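Local atomic coordinates of tubulin-like protein CetZ2 (PDB entry 4B45), a protein that binds and probably hydrolyses GTP as a tubulin-like cytoskeletal protein involved in the control of cell shape in a haloarchaeon. Residues I97-G102 against V125-L130; P234-N239 against T276-G281. One frame throughout, in Å; residues are numbered along the deposited sequence.

Contact 1 of 2, residues I97-G102 against V125-L130; sequences IFVVAG and VPVYVL
F98 and Y128 both carry CG anti to the carbonyl carbon and beside the backbone N, with chi1 of -84° and -59°, and this common choice lays the two rings against one another on the same side of neighbouring strands. The rings are oblique, their planes 51° apart and their centroids separated by 5.2 Å. Y128 CB lies over one face of the F98 ring, a CH-pi contact 4.0 Å from the ring centroid, while Y128 CD2 comes down on that ring nearer its rim, 3.6 Å from F98 CZ. L130 adds its CB beside F98 CD1, and its CD2 branch reaches V100 CG1 at 4.0 Å, the two aliphatic chains lying side by side. On the other face of the sheet V99 meets both V127 and V129, and I97 reaches V125 with CG1, in looser aliphatic packing; V99 CG2 and V127 CG1 are 4.4 Å apart.

Between these faces runs a parallel pairing in which the backbone of the odd-numbered residues I97, V99 and A101 bonds alternately backward and forward to P126, Y128 and L130. Y128 N to I97 O, at 2.7 Å, is among the shortest of the five bonds. Alpha carbons of V127, F98, V129 and V100 add weaker C-H...O contacts.

This is the core of a right-handed beta-alpha-beta crossover in the Rossmann-like GTPase domain. Helix 107-120 links the strands and covers V99, A101 and V127 through A112 and L119; strand 3-8 pairs with the far edge of 96-102, and strand 159-164 flanks 127-133, offering A159 to Y128 and L161 and V163 to L130.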
loop_
_atom_site.group_PDB
_atom_site.type_symbol
_atom_site.label_atom_id
_atom_site.label_comp_id
_atom_site.label_asym_id
_atom_site.label_seq_id
_atom_site.Cartn_x
_atom_site.Cartn_y
_atom_site.Cartn_z
ATOM N N ILE A 97 -4.975 -5.974 -9.104
ATOM C CA ILE A 97 -4.347 -4.798 -9.700
ATOM C C ILE A 97 -4.292 -3.666 -8.680
ATOM O O ILE A 97 -5.300 -3.330 -8.050
ATOM C CB ILE A 97 -5.108 -4.299 -10.958
ATOM C CG1 ILE A 97 -5.091 -5.359 -12.056
ATOM C CG2 ILE A 97 -4.470 -3.005 -11.492
ATOM C CD1 ILE A 97 -5.911 -4.974 -13.273
ATOM N N PHE A 98 -3.107 -3.101 -8.487
ATOM C CA PHE A 98 -2.950 -1.957 -7.586
ATOM C C PHE A 98 -2.799 -0.653 -8.371
ATOM O O PHE A 98 -1.878 -0.525 -9.174
ATOM C CB PHE A 98 -1.720 -2.136 -6.696
ATOM C CG PHE A 98 -1.966 -2.966 -5.454
ATOM C CD1 PHE A 98 -2.427 -2.371 -4.294
ATOM C CD2 PHE A 98 -1.713 -4.331 -5.452
ATOM C CE1 PHE A 98 -2.637 -3.123 -3.144
ATOM C CE2 PHE A 98 -1.921 -5.089 -4.315
ATOM C CZ PHE A 98 -2.382 -4.476 -3.155
ATOM N N VAL A 99 -3.716 0.292 -8.170
ATOM C CA VAL A 99 -3.515 1.640 -8.689
ATOM C C VAL A 99 -2.812 2.448 -7.596
ATOM O O VAL A 99 -3.395 2.709 -6.546
ATOM C CB VAL A 99 -4.840 2.335 -9.109
ATOM C CG1 VAL A 99 -4.595 3.817 -9.398
ATOM C CG2 VAL A 99 -5.448 1.666 -10.336
ATOM N N VAL A 100 -1.555 2.820 -7.829
ATOM C CA VAL A 100 -0.751 3.492 -6.801
ATOM C C VAL A 100 -0.735 5.014 -7.017
ATOM O O VAL A 100 -0.328 5.488 -8.075
ATOM C CB VAL A 100 0.700 2.953 -6.810
ATOM C CG1 VAL A 100 1.477 3.468 -5.635
ATOM C CG2 VAL A 100 0.698 1.421 -6.833
ATOM N N ALA A 101 -1.173 5.776 -6.016
ATOM C CA ALA A 101 -1.285 7.228 -6.165
ATOM C C ALA A 101 -1.060 8.036 -4.885
ATOM O O ALA A 101 -1.417 7.611 -3.782
ATOM C CB ALA A 101 -2.631 7.589 -6.749
ATOM N N GLY A 102 -0.457 9.207 -5.056
ATOM C CA GLY A 102 -0.480 10.240 -4.042
ATOM C C GLY A 102 -1.828 10.927 -4.120
ATOM O O GLY A 102 -2.177 11.500 -5.146
ATOM N N VAL A 125 -10.484 -9.600 -11.385
ATOM C CA VAL A 125 -9.694 -9.550 -10.152
ATOM C C VAL A 125 -9.937 -8.257 -9.381
ATOM O O VAL A 125 -10.386 -7.259 -9.962
ATOM C CB VAL A 125 -8.190 -9.718 -10.450
ATOM C CG1 VAL A 125 -7.917 -11.124 -10.965
ATOM C CG2 VAL A 125 -7.732 -8.681 -11.463
ATOM N N PRO A 126 -9.664 -8.265 -8.062
ATOM C CA PRO A 126 -9.858 -7.001 -7.349
ATOM C C PRO A 126 -8.951 -5.891 -7.865
ATOM O O PRO A 126 -7.801 -6.137 -8.262
ATOM C CB PRO A 126 -9.505 -7.349 -5.890
ATOM C CG PRO A 126 -8.837 -8.696 -5.949
ATOM C CD PRO A 126 -9.422 -9.385 -7.136
ATOM N N VAL A 127 -9.490 -4.678 -7.870
ATOM C CA VAL A 127 -8.704 -3.475 -8.131
ATOM C C VAL A 127 -8.546 -2.695 -6.825
ATOM O O VAL A 127 -9.528 -2.237 -6.238
ATOM C CB VAL A 127 -9.345 -2.609 -9.228
ATOM C CG1 VAL A 127 -8.455 -1.414 -9.552
ATOM C CG2 VAL A 127 -9.591 -3.452 -10.484
ATOM N N TYR A 128 -7.309 -2.596 -6.353
ATOM C CA TYR A 128 -7.007 -1.900 -5.113
ATOM C C TYR A 128 -6.323 -0.590 -5.432
ATOM O O TYR A 128 -5.612 -0.494 -6.427
ATOM C CB TYR A 128 -6.051 -2.738 -4.261
ATOM C CG TYR A 128 -6.586 -4.104 -3.896
ATOM C CD1 TYR A 128 -7.861 -4.248 -3.364
ATOM C CD2 TYR A 128 -5.819 -5.255 -4.092
ATOM C CE1 TYR A 128 -8.361 -5.506 -3.025
ATOM C CE2 TYR A 128 -6.318 -6.513 -3.761
ATOM C CZ TYR A 128 -7.589 -6.628 -3.226
ATOM O OH TYR A 128 -8.101 -7.869 -2.883
ATOM N N VAL A 129 -6.532 0.415 -4.587
ATOM C CA VAL A 129 -5.742 1.629 -4.653
ATOM C C VAL A 129 -4.765 1.625 -3.487
ATOM O O VAL A 129 -5.158 1.445 -2.328
ATOM C CB VAL A 129 -6.613 2.908 -4.595
ATOM C CG1 VAL A 129 -5.740 4.172 -4.381
ATOM C CG2 VAL A 129 -7.448 3.048 -5.855
ATOM N N LEU A 130 -3.483 1.772 -3.800
ATOM C CA LEU A 130 -2.486 2.035 -2.774
ATOM C C LEU A 130 -2.350 3.555 -2.724
ATOM O O LEU A 130 -1.730 4.175 -3.607
ATOM C CB LEU A 130 -1.164 1.343 -3.123
ATOM C CG LEU A 130 0.036 1.522 -2.197
ATOM C CD1 LEU A 130 -0.269 1.106 -0.743
ATOM C CD2 LEU A 130 1.224 0.727 -2.765
#

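Contact 2 of 2, residues P234-N239 against T276-G281; sequences PNAEDN and TIPRKG
The side-chain nitrogen of N239 is gripped by two backbone carbonyls: T276 O across the contact, 3.0 Å from N239 ND2, and that of S233, just before its own segment. The bond to T276 is nearly straight, 165° at the hydrogen, and the acceptor lies close to the amide plane of N239, which should help to fix the amide's rotation. T276 O also receives the alpha carbon of A236, whose CB rests 3.6 Å from that same oxygen. The asparagine occupies the N-cap position of helix 240-252, yet spends its side chain on tying together two loops of the C-terminal domain rather than on capping. P278, which touches it, holds the N-cap position of helix 279-293, so the two helix starts abut. The proline ring packs against the turn at A236, CB lying 3.2 Å from A236 O, and its CD faces N239 CB at 4.1 Å; I240 and V243 of the first helix also touch this ring. The turn itself is closed by N239 N bonding to A236 O. T276 CG2 lies loosely by P234 O, while its hydroxyl is bonded to E273 O, and L310 of strand 309-319 lies against both N239 and T276.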
loop_
_atom_site.group_PDB
_atom_site.type_symbol
_atom_site.label_atom_id
_atom_site.label_comp_id
_atom_site.label_asym_id
_atom_site.label_seq_id
_atom_site.Cartn_x
_atom_site.Cartn_y
_atom_site.Cartn_z
ATOM N N PRO A 234 17.026 -19.195 18.122
ATOM C CA PRO A 234 16.947 -20.475 17.415
ATOM C C PRO A 234 15.909 -21.392 18.048
ATOM O O PRO A 234 15.333 -22.231 17.363
ATOM C CB PRO A 234 18.343 -21.073 17.621
ATOM C CG PRO A 234 18.883 -20.377 18.822
ATOM C CD PRO A 234 18.353 -18.987 18.722
ATOM N N ASN A 235 15.681 -21.225 19.346
ATOM C CA ASN A 235 14.665 -21.985 20.052
ATOM C C ASN A 235 13.323 -21.280 19.961
ATOM O O ASN A 235 13.193 -20.126 20.375
ATOM C CB ASN A 235 15.063 -22.176 21.517
ATOM C CG ASN A 235 14.220 -23.223 22.219
ATOM O OD1 ASN A 235 13.526 -24.014 21.575
ATOM N ND2 ASN A 235 14.282 -23.238 23.549
ATOM N N ALA A 236 12.332 -21.977 19.405
ATOM C CA ALA A 236 10.992 -21.425 19.223
ATOM C C ALA A 236 10.342 -20.986 20.540
ATOM O O ALA A 236 9.700 -19.948 20.592
ATOM C CB ALA A 236 10.101 -22.430 18.500
ATOM N N GLU A 237 10.507 -21.783 21.595
ATOM C CA GLU A 237 9.980 -21.429 22.917
ATOM C C GLU A 237 10.453 -20.062 23.438
ATOM O O GLU A 237 9.710 -19.377 24.145
ATOM C CB GLU A 237 10.304 -22.517 23.944
ATOM C CG GLU A 237 9.414 -22.478 25.172
ATOM C CD GLU A 237 9.708 -23.612 26.137
ATOM O OE1 GLU A 237 10.895 -23.994 26.241
ATOM O OE2 GLU A 237 8.759 -24.128 26.784
ATOM N N ASP A 238 11.671 -19.653 23.091
ATOM C CA ASP A 238 12.159 -18.339 23.534
ATOM C C ASP A 238 11.490 -17.194 22.798
ATOM O O ASP A 238 11.652 -16.039 23.179
ATOM C CB ASP A 238 13.664 -18.187 23.330
ATOM C CG ASP A 238 14.462 -19.196 24.091
ATOM O OD1 ASP A 238 14.027 -19.595 25.195
ATOM O OD2 ASP A 238 15.534 -19.585 23.573
ATOM N N ASN A 239 10.747 -17.499 21.740
ATOM C CA ASN A 239 10.246 -16.440 20.870
ATOM C C ASN A 239 8.767 -16.177 21.066
ATOM O O ASN A 239 8.146 -15.478 20.275
ATOM C CB ASN A 239 10.525 -16.780 19.399
ATOM C CG ASN A 239 12.009 -16.798 19.077
ATOM O OD1 ASN A 239 12.772 -15.974 19.582
ATOM N ND2 ASN A 239 12.424 -17.734 18.233
ATOM N N THR A 276 11.754 -21.525 14.407
ATOM C CA THR A 276 11.802 -20.500 15.445
ATOM C C THR A 276 10.422 -19.953 15.838
ATOM O O THR A 276 10.274 -19.259 16.848
ATOM C CB THR A 276 12.713 -19.326 15.024
ATOM O OG1 THR A 276 12.046 -18.510 14.050
ATOM C CG2 THR A 276 14.030 -19.855 14.449
ATOM N N ILE A 277 9.415 -20.272 15.042
ATOM C CA ILE A 277 8.063 -19.752 15.257
ATOM C C ILE A 277 7.245 -20.680 16.157
ATOM O O ILE A 277 6.864 -21.775 15.729
ATOM C CB ILE A 277 7.345 -19.607 13.915
ATOM C CG1 ILE A 277 8.153 -18.692 12.981
ATOM C CG2 ILE A 277 5.934 -19.085 14.112
ATOM C CD1 ILE A 277 7.367 -18.174 11.787
ATOM N N PRO A 278 6.972 -20.244 17.403
ATOM C CA PRO A 278 6.314 -21.093 18.401
ATOM C C PRO A 278 4.805 -21.192 18.205
ATOM O O PRO A 278 4.145 -20.190 17.924
ATOM C CB PRO A 278 6.619 -20.383 19.722
ATOM C CG PRO A 278 6.808 -18.930 19.343
ATOM C CD PRO A 278 7.363 -18.929 17.948
ATOM N N ARG A 279 4.272 -22.399 18.375
ATOM C CA ARG A 279 2.843 -22.639 18.238
ATOM C C ARG A 279 2.023 -21.762 19.178
ATOM O O ARG A 279 1.047 -21.140 18.769
ATOM C CB ARG A 279 2.531 -24.112 18.523
ATOM C CG ARG A 279 1.045 -24.421 18.599
ATOM C CD ARG A 279 0.812 -25.906 18.840
ATOM N NE ARG A 279 -0.609 -26.194 18.961
ATOM C CZ ARG A 279 -1.103 -27.402 19.214
ATOM N NH1 ARG A 279 -0.285 -28.431 19.379
ATOM N NH2 ARG A 279 -2.416 -27.573 19.312
ATOM N N LYS A 280 2.406 -21.727 20.448
ATOM C CA LYS A 280 1.633 -20.973 21.422
ATOM C C LYS A 280 1.727 -19.462 21.171
ATOM O O LYS A 280 0.761 -18.712 21.396
ATOM C CB LYS A 280 2.068 -21.335 22.844
ATOM C CG LYS A 280 1.383 -20.509 23.910
ATOM C CD LYS A 280 0.806 -21.376 24.997
ATOM C CE LYS A 280 -0.505 -22.002 24.571
ATOM N NZ LYS A 280 -1.116 -22.767 25.712
ATOM N N GLY A 281 2.883 -19.017 20.691
ATOM C CA GLY A 281 3.045 -17.615 20.339
ATOM C C GLY A 281 2.077 -17.177 19.254
ATOM O O GLY A 281 1.374 -16.162 19.390
#

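How the contacts relate
Contact 1 and contact 2 illustrate two kinds of packing in one tubulin-like chain: strand pairing inside the GTPase domain, and the meeting of two helix starts in the C-terminal domain. Their centres are 36 Å apart and their nearest atoms about 22 Å, without touching, and 1 closes before 2 opens along the chain. Contact 1 is central, its centre about 8 Å from the centre of the chain, and lies near the nucleotide: the A101 side chain is about 7 Å from the bound GTP analogue and about 4 Å from G108, a GTP-binding residue. Contact 2, its centre about 30 Å from the centre of the chain, lies away from the nucleotide site.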